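Local coordinates for protein S-adenosyl-L-methionine methyl transferase (Ruegeria pomeroyi DSS-3, PDB 3IHT) that binds S-adenosylmethionine in a Rossmann-like fold and probably transfers its methyl group to a substrate that is not identified, at residues 68-73 and 86-91; 23-28 and 162-167. All coordinates share one frame; numbering follows the deposited sequence. Where two conformers were deposited one is given.

Interaction 1 of 2, residues 68-73 and 86-91. With SAM (S-adenosylmethionine), chain C.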
loop_
_atom_site.group_PDB
_atom_site.type_symbol
_atom_site.label_atom_id
_atom_site.label_comp_id
_atom_site.label_asym_id
_atom_site.label_seq_id
_atom_site.Cartn_x
_atom_site.Cartn_y
_atom_site.Cartn_z
ATOM N N TYR A 68 9.263 18.036 9.801
ATOM C CA TYR A 68 8.014 18.790 9.658
ATOM C C TYR A 68 7.131 18.134 8.600
ATOM O O TYR A 68 7.612 17.719 7.510
ATOM C CB TYR A 68 8.261 20.241 9.281
ATOM C CG TYR A 68 8.875 21.051 10.362
ATOM C CD1 TYR A 68 10.244 21.008 10.567
ATOM C CD2 TYR A 68 8.093 21.815 11.235
ATOM C CE1 TYR A 68 10.826 21.741 11.594
ATOM C CE2 TYR A 68 8.672 22.518 12.282
ATOM C CZ TYR A 68 10.040 22.473 12.434
ATOM O OH TYR A 68 10.674 23.164 13.437
ATOM N N VAL A 69 5.841 18.024 8.932
ATOM C CA VAL A 69 4.848 17.377 8.105
ATOM C C VAL A 69 3.891 18.407 7.545
ATOM O O VAL A 69 3.318 19.193 8.293
ATOM C CB VAL A 69 4.068 16.282 8.931
ATOM C CG1 VAL A 69 2.952 15.688 8.109
ATOM C CG2 VAL A 69 4.993 15.192 9.393
ATOM N N PHE A 70 3.727 18.397 6.214
ATOM C CA PHE A 70 2.840 19.312 5.485
ATOM C C PHE A 70 1.609 18.512 5.071
ATOM O O PHE A 70 1.724 17.469 4.415
ATOM C CB PHE A 70 3.522 19.862 4.234
ATOM C CG PHE A 70 4.698 20.766 4.506
ATOM C CD1 PHE A 70 5.883 20.261 5.038
ATOM C CD2 PHE A 70 4.632 22.104 4.180
ATOM C CE1 PHE A 70 6.975 21.071 5.249
ATOM C CE2 PHE A 70 5.739 22.933 4.390
ATOM C CZ PHE A 70 6.892 22.424 4.909
ATOM N N GLU A 71 0.441 18.923 5.521
ATOM C CA GLU A 71 -0.777 18.159 5.242
ATOM C C GLU A 71 -1.985 19.100 5.325
ATOM O O GLU A 71 -2.007 20.048 6.117
ATOM C CB GLU A 71 -0.911 16.985 6.256
ATOM C CG GLU A 71 -2.165 16.201 6.196
ATOM C CD GLU A 71 -2.430 15.601 4.801
ATOM O OE1 GLU A 71 -1.642 14.750 4.355
ATOM O OE2 GLU A 71 -3.423 15.981 4.168
ATOM N N ARG A 72 -2.978 18.854 4.485
ATOM C CA ARG A 72 -4.179 19.668 4.456
ATOM C C ARG A 72 -5.214 19.136 5.440
ATOM O O ARG A 72 -5.956 19.922 6.017
ATOM C CB ARG A 72 -4.762 19.768 3.027
ATOM C CG ARG A 72 -5.324 18.486 2.452
ATOM C CD ARG A 72 -5.572 18.658 0.944
ATOM N NE ARG A 72 -5.560 17.400 0.217
ATOM C CZ ARG A 72 -5.557 17.312 -1.110
ATOM N NH1 ARG A 72 -5.533 18.411 -1.851
ATOM N NH2 ARG A 72 -5.556 16.125 -1.694
ATOM N N ALA A 73 -5.242 17.818 5.658
ATOM C CA ALA A 73 -6.191 17.217 6.591
ATOM C C ALA A 73 -5.585 15.993 7.295
ATOM O O ALA A 73 -5.285 15.002 6.636
ATOM C CB ALA A 73 -7.432 16.810 5.821
ATOM N N GLN A 86 5.254 20.450 14.860
ATOM C CA GLN A 86 5.898 19.999 13.626
ATOM C C GLN A 86 4.920 19.771 12.490
ATOM O O GLN A 86 5.302 19.255 11.440
ATOM C CB GLN A 86 6.750 18.773 13.881
ATOM C CG GLN A 86 8.172 19.143 14.398
ATOM C CD GLN A 86 8.129 19.504 15.820
ATOM O OE1 GLN A 86 7.626 18.738 16.628
ATOM N NE2 GLN A 86 8.623 20.690 16.155
ATOM N N LEU A 87 3.671 20.180 12.688
ATOM C CA LEU A 87 2.669 20.119 11.640
ATOM C C LEU A 87 2.528 21.493 10.995
ATOM O O LEU A 87 2.362 22.488 11.685
ATOM C CB LEU A 87 1.356 19.676 12.245
ATOM C CG LEU A 87 0.143 19.688 11.353
ATOM C CD1 LEU A 87 0.312 18.696 10.153
ATOM C CD2 LEU A 87 -1.115 19.376 12.209
ATOM N N ILE A 88 2.602 21.512 9.673
ATOM C CA ILE A 88 2.359 22.696 8.863
ATOM C C ILE A 88 1.097 22.418 8.089
ATOM O O ILE A 88 1.089 21.728 7.040
ATOM C CB ILE A 88 3.580 23.009 7.965
ATOM C CG1 ILE A 88 4.773 23.340 8.860
ATOM C CG2 ILE A 88 3.261 24.243 7.017
ATOM C CD1 ILE A 88 6.141 23.414 8.181
ATOM N N LEU A 89 0.005 22.926 8.626
ATOM C CA LEU A 89 -1.317 22.566 8.152
ATOM C C LEU A 89 -1.795 23.517 7.060
ATOM O O LEU A 89 -1.712 24.745 7.198
ATOM C CB LEU A 89 -2.304 22.563 9.331
ATOM C CG LEU A 89 -3.736 22.130 9.028
ATOM C CD1 LEU A 89 -3.828 20.645 8.878
ATOM C CD2 LEU A 89 -4.687 22.627 10.139
ATOM N N GLY A 90 -2.309 22.937 5.990
ATOM C CA GLY A 90 -2.892 23.700 4.898
ATOM C C GLY A 90 -2.444 23.141 3.554
ATOM O O GLY A 90 -1.832 22.080 3.452
ATOM N N ASP A 91 -2.779 23.876 2.532
ATOM C CA ASP A 91 -2.443 23.478 1.180
ATOM C C ASP A 91 -1.012 23.907 0.913
ATOM O O ASP A 91 -0.695 25.087 1.074
ATOM C CB ASP A 91 -3.384 24.184 0.220
ATOM C CG ASP A 91 -3.302 23.607 -1.184
ATOM O OD1 ASP A 91 -2.193 23.501 -1.740
ATOM O OD2 ASP A 91 -4.356 23.197 -1.715
HETATM N N SAM C . 3.394 8.896 2.153
HETATM C CA SAM C . 2.143 8.584 2.924
HETATM C C SAM C . 2.271 7.244 3.686
HETATM O O SAM C . 1.320 6.766 4.351
HETATM O OXT SAM C . 3.318 6.567 3.548
HETATM C CB SAM C . 0.881 8.631 2.039
HETATM C CG SAM C . 0.475 10.041 1.553
HETATM S SD SAM C . -1.108 10.067 0.598
HETATM C CE SAM C . -0.558 9.101 -0.845
HETATM C "C5'" SAM C . -1.048 11.804 -0.022
HETATM C "C4'" SAM C . -1.276 12.887 1.024
HETATM O "O4'" SAM C . -0.924 14.160 0.441
HETATM C "C3'" SAM C . -2.726 13.009 1.507
HETATM O "O3'" SAM C . -2.826 12.942 2.930
HETATM C "C2'" SAM C . -3.210 14.343 0.946
HETATM O "O2'" SAM C . -4.217 15.052 1.694
HETATM C "C1'" SAM C . -1.902 15.112 0.857
HETATM N N9 SAM C . -1.973 16.245 -0.102
HETATM C C8 SAM C . -2.212 16.164 -1.462
HETATM N N7 SAM C . -2.180 17.415 -1.987
HETATM C C5 SAM C . -1.936 18.298 -0.987
HETATM C C6 SAM C . -1.794 19.686 -0.980
HETATM N N6 SAM C . -1.946 20.421 -2.106
HETATM N N1 SAM C . -1.498 20.287 0.230
HETATM C C2 SAM C . -1.368 19.584 1.409
HETATM N N3 SAM C . -1.527 18.197 1.396
HETATM C C4 SAM C . -1.792 17.577 0.211
#
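Gln86 lays its CG over one face of the Tyr68 ring, a CH-pi contact 4.2 Å from the ring centroid, while its carbonyl O takes the N-H of Val69 at 2.8 Å in a nearly straight bond. The tyrosine hydroxyl is held by Glu66. Leu87 begins the edge strand of the sheet, parallel to 68-71, and its CD1 reaches back to the carbonyl O of Val69. Ile88 then bonds through both its backbone N and its backbone O: the N donates to Val69 O, and the O accepts from the N of Glu71 at a longer 3.3 Å. Ile88 turns its CG1 branch anti to the carbonyl carbon (chi1 -64°), which brings Ile88 CD1 over the Phe70 ring, 3.5 Å from Phe70 CZ; helix 92-103 packs on both side chains. Gly90 gives its N-H to Glu71 O from above the carbonyl plane, and its own O lies near SAM C2. Asp91 caps the following helix; its OD1 accepts an N-H from SAM N6 at 3.1 Å, and its OD2 has a salt bridge with Arg93.

At the end of strand 68-71, the carboxylate of Glu71 grips both ribose hydroxyls, OE1 with O3' at 2.6 Å and OE2 with O2' at 2.8 Å, as acidic residues at the end of the second strand do in Rossmann-like methyltransferases. In the conformer given, the Arg72 guanidinium lies with one face toward the adenine, and its NE donates to O2'. Two neighbouring strand ends thus read separate parts of the cofactor: carboxylates accept from the ribose and the adenine amino group, and the nearby positive charge of Arg72 may partly balance them.

Interaction 2 of 2, residues 23-28 and 162-167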
loop_
_atom_site.group_PDB
_atom_site.type_symbol
_atom_site.label_atom_id
_atom_site.label_comp_id
_atom_site.label_asym_id
_atom_site.label_seq_id
_atom_site.Cartn_x
_atom_site.Cartn_y
_atom_site.Cartn_z
HETATM N N MSE A 23 6.213 1.462 -2.527
HETATM C CA MSE A 23 6.660 1.409 -1.142
HETATM C C MSE A 23 8.101 0.934 -0.990
HETATM O O MSE A 23 8.859 1.477 -0.160
HETATM C CB MSE A 23 5.739 0.528 -0.287
HETATM C CG MSE A 23 4.440 1.175 0.037
HETATM SE SE MSE A 23 3.509 0.085 1.396
HETATM C CE MSE A 23 3.316 -1.527 0.401
ATOM N N VAL A 24 8.471 -0.090 -1.749
ATOM C CA VAL A 24 9.808 -0.628 -1.703
ATOM C C VAL A 24 10.802 0.464 -2.149
ATOM O O VAL A 24 11.858 0.638 -1.551
ATOM C CB VAL A 24 9.890 -1.909 -2.577
ATOM C CG1 VAL A 24 11.293 -2.329 -2.820
ATOM C CG2 VAL A 24 9.117 -3.062 -1.875
ATOM N N SER A 25 10.425 1.221 -3.168
ATOM C CA SER A 25 11.291 2.293 -3.661
ATOM C C SER A 25 11.413 3.440 -2.652
ATOM O O SER A 25 12.499 3.982 -2.451
ATOM C CB SER A 25 10.816 2.793 -5.023
ATOM O OG SER A 25 10.787 1.746 -5.973
ATOM N N GLN A 26 10.309 3.793 -1.979
ATOM C CA GLN A 26 10.370 4.828 -0.932
ATOM C C GLN A 26 11.263 4.479 0.181
ATOM O O GLN A 26 12.052 5.313 0.654
ATOM C CB GLN A 26 8.978 5.083 -0.320
ATOM C CG GLN A 26 8.068 5.789 -1.213
ATOM C CD GLN A 26 6.624 5.821 -0.688
ATOM O OE1 GLN A 26 6.166 4.896 -0.000
ATOM N NE2 GLN A 26 5.922 6.893 -0.991
ATOM N N ARG A 27 11.157 3.229 0.642
ATOM C CA ARG A 27 11.992 2.803 1.708
ATOM C C ARG A 27 13.458 2.906 1.257
ATOM O O ARG A 27 14.293 3.463 1.976
ATOM C CB ARG A 27 11.640 1.407 2.160
ATOM C CG ARG A 27 12.611 0.830 3.145
ATOM C CD ARG A 27 12.097 -0.488 3.716
ATOM N NE ARG A 27 12.108 -1.534 2.702
ATOM C CZ ARG A 27 11.645 -2.763 2.885
ATOM N NH1 ARG A 27 11.114 -3.108 4.039
ATOM N NH2 ARG A 27 11.698 -3.641 1.903
ATOM N N ALA A 28 13.773 2.352 0.080
ATOM C CA ALA A 28 15.184 2.318 -0.402
ATOM C C ALA A 28 15.718 3.748 -0.605
ATOM O O ALA A 28 16.805 4.086 -0.128
ATOM C CB ALA A 28 15.284 1.476 -1.730
ATOM N N GLY A 162 17.548 -1.683 -4.550
ATOM C CA GLY A 162 16.220 -1.931 -4.031
ATOM C C GLY A 162 15.147 -1.052 -4.666
ATOM O O GLY A 162 13.956 -1.405 -4.675
ATOM N N ALA A 163 15.533 0.098 -5.200
ATOM C CA ALA A 163 14.558 0.986 -5.821
ATOM C C ALA A 163 14.170 0.476 -7.194
ATOM O O ALA A 163 14.915 -0.321 -7.805
ATOM C CB ALA A 163 15.105 2.438 -5.888
ATOM N N VAL A 164 12.988 0.878 -7.672
ATOM C CA VAL A 164 12.496 0.482 -8.977
ATOM C C VAL A 164 12.402 1.710 -9.857
ATOM O O VAL A 164 11.802 2.727 -9.458
ATOM C CB VAL A 164 11.108 -0.247 -8.861
ATOM C CG1 VAL A 164 10.534 -0.522 -10.231
ATOM C CG2 VAL A 164 11.247 -1.522 -8.014
ATOM N N VAL A 165 12.986 1.634 -11.054
ATOM C CA VAL A 165 13.064 2.791 -11.934
ATOM C C VAL A 165 11.624 3.241 -12.250
ATOM O O VAL A 165 10.754 2.413 -12.568
ATOM C CB VAL A 165 13.797 2.468 -13.257
ATOM C CG1 VAL A 165 13.721 3.675 -14.223
ATOM C CG2 VAL A 165 15.268 2.069 -12.960
ATOM N N GLY A 166 11.383 4.533 -12.147
ATOM C CA GLY A 166 10.075 5.115 -12.458
ATOM C C GLY A 166 9.137 5.267 -11.268
ATOM O O GLY A 166 8.095 5.931 -11.400
ATOM N N ARG A 167 9.465 4.675 -10.117
ATOM C CA ARG A 167 8.597 4.749 -8.925
ATOM C C ARG A 167 8.906 5.918 -8.010
ATOM O O ARG A 167 8.006 6.694 -7.691
ATOM C CB ARG A 167 8.649 3.459 -8.095
ATOM C CG ARG A 167 8.128 2.269 -8.845
ATOM C CD ARG A 167 6.599 2.213 -8.913
ATOM N NE ARG A 167 5.972 3.226 -9.762
ATOM C CZ ARG A 167 5.980 3.246 -11.084
ATOM N NH1 ARG A 167 6.603 2.308 -11.782
ATOM N NH2 ARG A 167 5.355 4.236 -11.712
#
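Ser25 makes the one hydrogen bond between helix segment 23-28 and loop 162-167: the backbone N of Val164 donates to OG at 2.9 Å, with 149° at the hydrogen. The hydroxyl is also hydrogen-bonded to the carbonyl O of Asp21, one turn earlier in helix 15-36, so a single side-chain oxygen ties the loop to the helix backbone. Its torsion explains the reach: OG stands anti to the carbonyl carbon (chi1 -58°), beside its own backbone N, and from there points out to the loop. Without the hydroxyl, as with an alanine here, the Val164 N-H would probably lose its acceptor and the Asp21 carbonyl O its side-chain partner.

Van der Waals contacts surround this bond. CB of Arg167 comes within 3.5 Å of Ser25 OG, and CB of Val164 lies equally near, so aliphatic carbon flanks the hydroxyl. The arginine chain bends at its second and third torsions, carrying the guanidinium away from the helix segment.

Where the loop enters the contact, Ala28, Gly162 and Ala163 let the backbones come close. Ala28 directs its methyl at the loop, where its CB meets the N of Ala163 at 3.7 Å and the Ala163 CB at 4.3 Å. A side chain on Gly162 would crowd Ala28 CB, and its positive phi of 98° suits glycine in any case. Val24, a larger residue, touches the carbonyl O of Gly162 with its CG1 at 3.4 Å.

The helix also meets the second subunit: Val24 packs on Ile20 of that chain, and Arg27 forms a salt bridge with its Asp17. Between helix and loop, then, the attachment rests on a single uncharged polar bond set among small apolar contacts, with the serine helping to set the position of the loop and closeness allowed by alanine and glycine.

The two interactions sit on opposite sides of the chain's centre, their nearest atoms about 12 Å apart, and share no helix or strand. Interaction 1 joins adjacent parallel strands: half of its touching residues are buried, and it ends at the cofactor. Interaction 2 is a surface contact between helix 15-36 and the loop leading into strand 169-172, with the side chain of Ser25 about 12 Å from the bound SAM. Repeating backbone bonds and larger apolar side chains hold the former, and charged groups gather at its ligand end; one side-chain acceptor and small residues hold the latter. The helix segment of interaction 2 also takes part in the subunit interface, whereas no other protein chain of the assembly touches interaction 1.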